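Local coordinates for DotU family type IV/VI secretion system protein (Acinetobacter baumannii, PDB 6Y4R) that is the cytoplasmic domain of TssL, a DotU-family component of the type VI secretion system that probably belongs to its membrane-anchored part, at residues Arg19-Pro24 against Val71-Pro76; Arg40-Ala45 against Asp57-Phe62; Leu65-Ile70 against Asn83-Ser88. All blocks are in the same frame, centred on the assembly; numbering follows the deposited sequence.

Contact 1 of 3, residues Arg19-Pro24 against Val71-Pro76; sequences RNQYVP and VTQQDP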
loop_
_atom_site.group_PDB
_atom_site.type_symbol
_atom_site.label_atom_id
_atom_site.label_comp_id
_atom_site.label_asym_id
_atom_site.label_seq_id
_atom_site.Cartn_x
_atom_site.Cartn_y
_atom_site.Cartn_z
ATOM N N ARG A 19 -1.605 11.888 4.314
ATOM C CA ARG A 19 -1.273 12.663 3.132
ATOM C C ARG A 19 -1.856 14.055 3.251
ATOM O O ARG A 19 -1.247 15.029 2.804
ATOM C CB ARG A 19 -1.825 11.959 1.900
ATOM C CG ARG A 19 -1.054 10.715 1.421
ATOM C CD ARG A 19 -1.559 10.361 0.032
ATOM N NE ARG A 19 -0.703 10.843 -1.049
ATOM C CZ ARG A 19 -1.183 11.340 -2.185
ATOM N NH1 ARG A 19 -2.503 11.441 -2.358
ATOM N NH2 ARG A 19 -0.353 11.755 -3.135
ATOM N N ASN A 20 -3.018 14.162 3.896
ATOM C CA ASN A 20 -3.708 15.421 4.123
ATOM C C ASN A 20 -3.295 16.096 5.423
ATOM O O ASN A 20 -4.038 16.944 5.944
ATOM C CB ASN A 20 -5.212 15.187 4.102
ATOM C CG ASN A 20 -5.705 14.757 2.743
ATOM O OD1 ASN A 20 -4.955 14.800 1.753
ATOM N ND2 ASN A 20 -6.981 14.372 2.670
ATOM N N GLN A 21 -2.143 15.719 5.965
ATOM C CA GLN A 21 -1.448 16.421 7.029
ATOM C C GLN A 21 -2.114 16.212 8.384
ATOM O O GLN A 21 -1.773 16.920 9.347
ATOM C CB GLN A 21 -1.306 17.916 6.709
ATOM C CG GLN A 21 -0.336 18.177 5.558
ATOM C CD GLN A 21 0.886 17.255 5.622
ATOM O OE1 GLN A 21 1.834 17.510 6.372
ATOM N NE2 GLN A 21 0.882 16.197 4.804
ATOM N N TYR A 22 -3.055 15.273 8.500
ATOM C CA TYR A 22 -3.576 14.914 9.810
ATOM C C TYR A 22 -2.520 14.113 10.560
ATOM O O TYR A 22 -1.892 13.205 10.003
ATOM C CB TYR A 22 -4.865 14.101 9.670
ATOM C CG TYR A 22 -5.152 13.148 10.828
ATOM C CD1 TYR A 22 -4.672 11.838 10.811
ATOM C CD2 TYR A 22 -5.910 13.550 11.916
ATOM C CE1 TYR A 22 -4.928 10.974 11.839
ATOM C CE2 TYR A 22 -6.170 12.698 12.953
ATOM C CZ TYR A 22 -5.681 11.410 12.916
ATOM O OH TYR A 22 -5.947 10.553 13.972
ATOM N N VAL A 23 -2.347 14.414 11.836
ATOM C CA VAL A 23 -1.303 13.784 12.643
ATOM C C VAL A 23 -1.971 12.962 13.737
ATOM O O VAL A 23 -2.753 13.514 14.519
ATOM C CB VAL A 23 -0.341 14.823 13.252
ATOM C CG1 VAL A 23 0.827 14.109 13.950
ATOM C CG2 VAL A 23 0.119 15.852 12.187
ATOM N N PRO A 24 -1.666 11.670 13.854
ATOM C CA PRO A 24 -2.316 10.854 14.888
ATOM C C PRO A 24 -1.934 11.336 16.280
ATOM O O PRO A 24 -0.760 11.594 16.568
ATOM C CB PRO A 24 -1.775 9.443 14.615
ATOM C CG PRO A 24 -1.386 9.442 13.165
ATOM C CD PRO A 24 -0.933 10.852 12.867
ATOM N N VAL A 71 7.247 7.920 6.660
ATOM C CA VAL A 71 8.666 8.241 6.775
ATOM C C VAL A 71 9.083 9.437 5.902
ATOM O O VAL A 71 10.056 10.124 6.237
ATOM C CB VAL A 71 9.499 6.960 6.493
ATOM C CG1 VAL A 71 9.572 6.606 4.974
ATOM C CG2 VAL A 71 10.875 7.068 7.116
ATOM N N THR A 72 8.370 9.727 4.803
ATOM C CA THR A 72 8.721 10.841 3.913
ATOM C C THR A 72 8.253 12.196 4.443
ATOM O O THR A 72 8.664 13.243 3.916
ATOM C CB THR A 72 8.162 10.626 2.499
ATOM O OG1 THR A 72 6.772 10.265 2.561
ATOM C CG2 THR A 72 8.948 9.542 1.781
ATOM N N GLN A 73 7.363 12.199 5.425
ATOM C CA GLN A 73 6.838 13.441 5.956
ATOM C C GLN A 73 7.947 14.340 6.473
ATOM O O GLN A 73 8.788 13.923 7.269
ATOM C CB GLN A 73 5.853 13.121 7.074
ATOM C CG GLN A 73 4.555 12.525 6.587
ATOM C CD GLN A 73 3.896 13.346 5.476
ATOM O OE1 GLN A 73 3.329 12.780 4.549
ATOM N NE2 GLN A 73 3.902 14.677 5.612
ATOM N N GLN A 74 7.942 15.591 6.022
ATOM C CA GLN A 74 8.952 16.546 6.458
ATOM C C GLN A 74 8.433 17.589 7.427
ATOM O O GLN A 74 9.233 18.362 7.966
ATOM C CB GLN A 74 9.585 17.259 5.262
ATOM C CG GLN A 74 9.967 16.327 4.157
ATOM C CD GLN A 74 10.862 16.994 3.164
ATOM O OE1 GLN A 74 11.025 16.511 2.036
ATOM N NE2 GLN A 74 11.510 18.081 3.599
ATOM N N ASP A 75 7.204 17.655 7.638
ATOM C CA ASP A 75 6.865 18.745 8.534
ATOM C C ASP A 75 7.018 18.302 10.009
ATOM O O ASP A 75 6.802 17.131 10.337
ATOM C CB ASP A 75 5.496 19.320 8.098
ATOM C CG ASP A 75 4.875 20.247 9.104
ATOM O OD1 ASP A 75 4.165 21.217 8.682
ATOM O OD2 ASP A 75 4.863 19.849 10.275
ATOM N N PRO A 76 7.471 19.205 10.897
ATOM C CA PRO A 76 7.960 18.772 12.227
ATOM C C PRO A 76 6.892 18.198 13.152
ATOM O O PRO A 76 7.248 17.470 14.090
ATOM C CB PRO A 76 8.541 20.054 12.827
ATOM C CG PRO A 76 8.590 21.050 11.734
ATOM C CD PRO A 76 7.821 20.601 10.566
HETATM O O HOH W 1 4.372 17.065 6.149
#
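Gln21 and Gln73 bring their side-chain amides together between two loops at the surface. The two groups come obliquely, their planes 41° apart, and Gln21 CD sits 4.9 Å from Gln73 CD. The backbones keep well apart, the nearest alpha carbons being Gln21 CA and Asp75 CA at 8.8 Å, so the side chains do the bridging. In Gln21 the bend at the second torsion (chi2 -39°) turns NE2 back to Arg19 O while OE1 is directed to the other loop.

Hydrogen bonding fixes the rotation of that amide. Gln21 NE2 donates to Arg19 O at 3.1 Å with an N-H...O angle of 160°; the oxygen lies in the plane of the amide, while the donor stands above the Arg19 carbonyl plane instead of meeting a lone pair. On the other branch, Gln21 OE1 accepts a hydrogen bond from a water at 2.6 Å. The same water accepts one from Asp75 N at a longer 3.3 Å, giving a water-bridged link between the loops.

The backbone around Gln21 forms a Schellman motif that closes helix 9-19. Gln21 is its C-prime residue, with the positive phi the motif calls for; Tyr22 N turns back to Leu17 O and Gln21 N to Ile18 O.

Van der Waals contact is thin. Gln21 OE1 passes Asp75 CB at 4.4 Å, and the carboxylate of Asp75 is engaged elsewhere, OD2 bonding to Ser77 OG. Tyr78 supplies a further joint: the side chains of Gln21, Val23 and Gln73 all touch it, and its hydroxyl is hydrogen-bonded to Tyr22 O. On the far loop, Gln73 O accepts from Gln82 NE2, tying the loop after helix 52-71 to helix 79-85.

Contact 2 of 3, residues Arg40-Ala45 against Asp57-Phe62; sequences RFEQQA and DAKYAF
Phe41 reaches across from helix 27-47 and sets the end of its ring against Ala58 on helix 52-71, CZ lying 3.5 Å from Ala58 CB. The ring meets this methyl obliquely. Its neighbouring atom CE1 lies 3.9 Å from Lys59 N and 4.1 Å from Lys59 CB. With CG anti to the backbone N (chi1 157°), the side chain directs its ring at helix 52-71.

Beside this apolar touch, at the more accessible margin, Glu42 and Lys59 make an ion pair between OE1 and NZ. The two atoms are modelled too close together, so the pairing of opposite charges is plausible but its detailed geometry is doubtful. As built, the Lys59 chain bends twice and Glu42 is extended.

A second shell holds these groups. Leu4 and Leu7 of helix 4-7 pack on Phe41, Val124 of helix 119-130 backs Ala58, and the Lys59 side chain rests on Leu38. One residue before Ala58, Asp57 turns away to a salt bridge with Arg118.

The axes of the two segments run nearly antiparallel, 159° between their directions and 11.1 Å apart at closest: an antiparallel helical hairpin, closed by the short link between helices 27-47 and 52-71 in this all-helical domain.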
loop_
_atom_site.group_PDB
_atom_site.type_symbol
_atom_site.label_atom_id
_atom_site.label_comp_id
_atom_site.label_asym_id
_atom_site.label_seq_id
_atom_site.Cartn_x
_atom_site.Cartn_y
_atom_site.Cartn_z
ATOM N N ARG A 40 -8.653 -7.766 10.050
ATOM C CA ARG A 40 -10.019 -7.647 9.532
ATOM C C ARG A 40 -10.058 -7.853 8.025
ATOM O O ARG A 40 -10.889 -8.608 7.507
ATOM C CB ARG A 40 -10.609 -6.273 9.838
ATOM C CG ARG A 40 -10.701 -5.935 11.271
ATOM C CD ARG A 40 -12.107 -5.697 11.718
ATOM N NE ARG A 40 -12.101 -5.322 13.128
ATOM C CZ ARG A 40 -13.131 -5.470 13.953
ATOM N NH1 ARG A 40 -14.268 -6.003 13.514
ATOM N NH2 ARG A 40 -13.019 -5.091 15.219
ATOM N N PHE A 41 -9.198 -7.129 7.303
ATOM C CA PHE A 41 -9.135 -7.260 5.853
ATOM C C PHE A 41 -8.824 -8.675 5.429
ATOM O O PHE A 41 -9.376 -9.159 4.441
ATOM C CB PHE A 41 -8.088 -6.293 5.280
ATOM C CG PHE A 41 -7.543 -6.694 3.945
ATOM C CD1 PHE A 41 -6.204 -6.964 3.807
ATOM C CD2 PHE A 41 -8.334 -6.737 2.814
ATOM C CE1 PHE A 41 -5.673 -7.317 2.573
ATOM C CE2 PHE A 41 -7.792 -7.099 1.574
ATOM C CZ PHE A 41 -6.473 -7.375 1.461
ATOM N N GLU A 42 -7.994 -9.377 6.182
ATOM C CA GLU A 42 -7.613 -10.717 5.756
ATOM C C GLU A 42 -8.741 -11.707 6.022
ATOM O O GLU A 42 -9.233 -12.356 5.094
ATOM C CB GLU A 42 -6.303 -11.088 6.446
ATOM C CG GLU A 42 -5.709 -12.424 6.177
ATOM C CD GLU A 42 -4.224 -12.346 6.475
ATOM O OE1 GLU A 42 -3.664 -11.239 6.287
ATOM O OE2 GLU A 42 -3.619 -13.351 6.901
ATOM N N GLN A 43 -9.228 -11.761 7.270
ATOM C CA GLN A 43 -10.417 -12.547 7.606
ATOM C C GLN A 43 -11.568 -12.330 6.622
ATOM O O GLN A 43 -12.238 -13.289 6.224
ATOM C CB GLN A 43 -10.864 -12.208 9.033
ATOM C CG GLN A 43 -12.370 -12.162 9.247
ATOM C CD GLN A 43 -12.757 -11.445 10.525
ATOM O OE1 GLN A 43 -11.962 -10.695 11.107
ATOM N NE2 GLN A 43 -13.990 -11.676 10.962
ATOM N N GLN A 44 -11.817 -11.078 6.216
ATOM C CA GLN A 44 -12.918 -10.809 5.291
ATOM C C GLN A 44 -12.574 -11.228 3.871
ATOM O O GLN A 44 -13.433 -11.742 3.149
ATOM C CB GLN A 44 -13.299 -9.326 5.322
ATOM C CG GLN A 44 -13.948 -8.854 6.610
ATOM C CD GLN A 44 -14.482 -7.443 6.477
ATOM O OE1 GLN A 44 -14.119 -6.718 5.541
ATOM N NE2 GLN A 44 -15.375 -7.052 7.390
ATOM N N ALA A 45 -11.332 -10.997 3.441
ATOM C CA ALA A 45 -10.942 -11.400 2.091
ATOM C C ALA A 45 -10.852 -12.917 1.969
ATOM O O ALA A 45 -11.161 -13.468 0.909
ATOM C CB ALA A 45 -9.622 -10.747 1.697
ATOM N N ASP A 57 -0.541 -10.080 -1.199
ATOM C CA ASP A 57 0.052 -8.976 -1.950
ATOM C C ASP A 57 -0.682 -7.663 -1.751
ATOM O O ASP A 57 -0.049 -6.610 -1.830
ATOM C CB ASP A 57 0.131 -9.297 -3.443
ATOM C CG ASP A 57 1.121 -10.412 -3.753
ATOM O OD1 ASP A 57 0.980 -11.087 -4.804
ATOM O OD2 ASP A 57 2.043 -10.617 -2.929
ATOM N N ALA A 58 -1.993 -7.692 -1.482
ATOM C CA ALA A 58 -2.700 -6.458 -1.150
ATOM C C ALA A 58 -2.224 -5.903 0.188
ATOM O O ALA A 58 -1.911 -4.713 0.311
ATOM C CB ALA A 58 -4.206 -6.708 -1.128
ATOM N N LYS A 59 -2.121 -6.760 1.196
ATOM C CA LYS A 59 -1.571 -6.310 2.465
ATOM C C LYS A 59 -0.118 -5.847 2.331
ATOM O O LYS A 59 0.292 -4.886 2.993
ATOM C CB LYS A 59 -1.707 -7.421 3.505
ATOM C CG LYS A 59 -0.788 -7.259 4.684
ATOM C CD LYS A 59 -1.401 -7.820 5.944
ATOM C CE LYS A 59 -1.112 -9.288 6.120
ATOM N NZ LYS A 59 -2.107 -9.851 7.078
ATOM N N TYR A 60 0.680 -6.513 1.483
ATOM C CA TYR A 60 2.078 -6.114 1.310
ATOM C C TYR A 60 2.176 -4.705 0.727
ATOM O O TYR A 60 2.980 -3.883 1.186
ATOM C CB TYR A 60 2.808 -7.125 0.411
ATOM C CG TYR A 60 4.261 -6.768 0.137
ATOM C CD1 TYR A 60 4.604 -5.861 -0.871
ATOM C CD2 TYR A 60 5.283 -7.320 0.895
ATOM C CE1 TYR A 60 5.923 -5.510 -1.102
ATOM C CE2 TYR A 60 6.607 -6.988 0.669
ATOM C CZ TYR A 60 6.928 -6.086 -0.329
ATOM O OH TYR A 60 8.255 -5.763 -0.545
ATOM N N ALA A 61 1.370 -4.425 -0.301
ATOM C CA ALA A 61 1.360 -3.116 -0.941
ATOM C C ALA A 61 0.902 -2.043 0.027
ATOM O O ALA A 61 1.439 -0.928 0.026
ATOM C CB ALA A 61 0.447 -3.139 -2.173
ATOM N N PHE A 62 -0.115 -2.341 0.837
ATOM C CA PHE A 62 -0.605 -1.338 1.777
ATOM C C PHE A 62 0.442 -1.030 2.841
ATOM O O PHE A 62 0.565 0.115 3.282
ATOM C CB PHE A 62 -1.905 -1.810 2.424
ATOM C CG PHE A 62 -2.412 -0.906 3.512
ATOM C CD1 PHE A 62 -3.409 0.014 3.241
ATOM C CD2 PHE A 62 -1.911 -0.982 4.813
ATOM C CE1 PHE A 62 -3.893 0.856 4.244
ATOM C CE2 PHE A 62 -2.386 -0.135 5.821
ATOM C CZ PHE A 62 -3.377 0.775 5.535
#

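Contact 3 of 3, residues Leu65-Ile70 against Asn83-Ser88; sequences LIDETI and NSWLIS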
loop_
_atom_site.group_PDB
_atom_site.type_symbol
_atom_site.label_atom_id
_atom_site.label_comp_id
_atom_site.label_asym_id
_atom_site.label_seq_id
_atom_site.Cartn_x
_atom_site.Cartn_y
_atom_site.Cartn_z
ATOM N N LEU A 65 3.112 1.092 1.428
ATOM C CA LEU A 65 2.585 2.434 1.168
ATOM C C LEU A 65 2.441 3.260 2.442
ATOM O O LEU A 65 2.766 4.453 2.452
ATOM C CB LEU A 65 1.248 2.326 0.434
ATOM C CG LEU A 65 0.277 3.498 0.400
ATOM C CD1 LEU A 65 0.788 4.609 -0.488
ATOM C CD2 LEU A 65 -1.058 3.003 -0.096
ATOM N N ILE A 66 1.890 2.664 3.506
ATOM C CA ILE A 66 1.771 3.362 4.789
ATOM C C ILE A 66 3.149 3.665 5.367
ATOM O O ILE A 66 3.358 4.733 5.957
ATOM C CB ILE A 66 0.913 2.544 5.776
ATOM C CG1 ILE A 66 0.690 3.311 7.079
ATOM C CG2 ILE A 66 1.548 1.185 6.075
ATOM C CD1 ILE A 66 0.046 4.633 6.892
ATOM N N ASP A 67 4.124 2.769 5.162
ATOM C CA ASP A 67 5.449 3.027 5.715
ATOM C C ASP A 67 6.089 4.251 5.070
ATOM O O ASP A 67 6.627 5.118 5.772
ATOM C CB ASP A 67 6.391 1.828 5.526
ATOM C CG ASP A 67 6.152 0.672 6.520
ATOM O OD1 ASP A 67 5.368 0.812 7.485
ATOM O OD2 ASP A 67 6.872 -0.351 6.402
ATOM N N GLU A 68 5.983 4.381 3.741
ATOM C CA GLU A 68 6.680 5.477 3.066
ATOM C C GLU A 68 5.936 6.796 3.176
ATOM O O GLU A 68 6.564 7.861 3.167
ATOM C CB GLU A 68 6.960 5.120 1.606
ATOM C CG GLU A 68 7.273 6.327 0.716
ATOM C CD GLU A 68 7.416 5.990 -0.771
ATOM O OE1 GLU A 68 8.246 5.121 -1.091
ATOM O OE2 GLU A 68 6.706 6.579 -1.621
ATOM N N THR A 69 4.611 6.749 3.282
ATOM C CA THR A 69 3.849 7.961 3.549
ATOM C C THR A 69 4.316 8.599 4.850
ATOM O O THR A 69 4.502 9.820 4.930
ATOM C CB THR A 69 2.357 7.633 3.607
ATOM O OG1 THR A 69 1.932 7.115 2.343
ATOM C CG2 THR A 69 1.551 8.852 3.943
ATOM N N ILE A 70 4.494 7.774 5.886
ATOM C CA ILE A 70 4.883 8.266 7.205
ATOM C C ILE A 70 6.338 8.726 7.215
ATOM O O ILE A 70 6.660 9.793 7.747
ATOM C CB ILE A 70 4.627 7.183 8.264
ATOM C CG1 ILE A 70 3.126 7.068 8.531
ATOM C CG2 ILE A 70 5.445 7.477 9.530
ATOM C CD1 ILE A 70 2.759 5.933 9.404
ATOM N N ASN A 83 9.193 8.894 14.907
ATOM C CA ASN A 83 10.117 8.290 15.866
ATOM C C ASN A 83 9.576 7.015 16.499
ATOM O O ASN A 83 10.364 6.147 16.899
ATOM C CB ASN A 83 10.500 9.276 16.956
ATOM C CG ASN A 83 11.563 10.247 16.513
ATOM O OD1 ASN A 83 12.424 9.914 15.680
ATOM N ND2 ASN A 83 11.565 11.431 17.119
ATOM N N SER A 84 8.261 6.916 16.691
ATOM C CA SER A 84 7.723 5.648 17.170
ATOM C C SER A 84 7.617 4.621 16.040
ATOM O O SER A 84 7.784 3.418 16.272
ATOM C CB SER A 84 6.394 5.872 17.891
ATOM O OG SER A 84 5.332 6.108 16.996
ATOM N N TRP A 85 7.366 5.064 14.812
ATOM C CA TRP A 85 7.174 4.117 13.721
ATOM C C TRP A 85 8.486 3.462 13.313
ATOM O O TRP A 85 8.516 2.258 13.023
ATOM C CB TRP A 85 6.533 4.827 12.526
ATOM C CG TRP A 85 5.819 3.920 11.557
ATOM C CD1 TRP A 85 6.315 3.400 10.390
ATOM C CD2 TRP A 85 4.467 3.447 11.662
ATOM N NE1 TRP A 85 5.352 2.637 9.765
ATOM C CE2 TRP A 85 4.212 2.648 10.528
ATOM C CE3 TRP A 85 3.444 3.633 12.603
ATOM C CZ2 TRP A 85 2.981 2.027 10.315
ATOM C CZ3 TRP A 85 2.227 3.017 12.391
ATOM C CH2 TRP A 85 2.005 2.219 11.262
ATOM N N LEU A 86 9.587 4.229 13.291
ATOM C CA LEU A 86 10.868 3.718 12.793
ATOM C C LEU A 86 11.428 2.598 13.668
ATOM O O LEU A 86 12.317 1.857 13.225
ATOM C CB LEU A 86 11.859 4.878 12.653
ATOM C CG LEU A 86 12.355 5.587 13.914
ATOM C CD1 LEU A 86 13.517 4.865 14.633
ATOM C CD2 LEU A 86 12.678 7.050 13.620
ATOM N N ILE A 87 10.931 2.464 14.899
ATOM C CA ILE A 87 11.291 1.337 15.756
ATOM C C ILE A 87 11.068 0.016 15.031
ATOM O O ILE A 87 11.884 -0.913 15.103
ATOM C CB ILE A 87 10.493 1.392 17.069
ATOM C CG1 ILE A 87 10.862 2.644 17.869
ATOM C CG2 ILE A 87 10.728 0.121 17.874
ATOM C CD1 ILE A 87 12.368 2.809 18.035
ATOM N N SER A 88 9.904 -0.114 14.375
ATOM C CA SER A 88 9.581 -1.287 13.569
ATOM C C SER A 88 8.612 -0.878 12.478
ATOM O O SER A 88 7.399 -0.847 12.709
ATOM C CB SER A 88 8.971 -2.407 14.407
ATOM O OG SER A 88 8.960 -3.602 13.640
#
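Trp85, near the end of helix 79-85, packs its indole against the last turns of helix 52-71 in a buried contact that combines apolar packing with one hydrogen bond. These are consecutive helices of the all-helical domain, joined by a loop, and the indole makes the contact between them. Phe30 and Arg31 also touch it, so helix 27-47 closes on the indole too, as does Leu90 of helix 90-95.

Ile70 covers one ring face in a CH-pi contact: CD1 stands 3.8 Å from the centroid of the six-membered ring, 12° off the normal. Its CG2 branch lies near the root of the indole, 4.1 Å from Trp85 CG. Ile66 joins from the preceding turn, with CG1 4.2 Å from Trp85 CZ2.

The carboxylate of Asp67 anchors the polar edge, its plane steeply turned against the indole. It also accepts backbone N-H groups at the start of helix 90-95, OD1 from Leu90 and OD2 from Gln91, an environment that would probably favour the charged form. Trp85 NE1 donates to Asp67 OD1 at 2.9 Å and 163°, with the oxygen close to the indole plane but the donor above the carboxylate plane.

How the contacts relate
Contact 3 is buried, contact 2 partly so, and contact 1 lies at the surface. Helix 52-71 is the common element: contact 2 pairs its middle with helix 27-47, contact 3 joins its later turns to helix 79-85, and contact 1 uses the loop that follows. Chemistry tracks depth, from an indole held by aliphatic cover and a carboxylate, through a phenyl-methyl touch with an ion pair at its margin, to amides and a bridging water. Contacts 1 and 3 are neighbours, meeting where Arg19 CG packs 4.1 Å from Thr69 CG2, whereas contacts 1 and 2 lie on opposite sides of the chain's centre, their own centres about 24 Å apart.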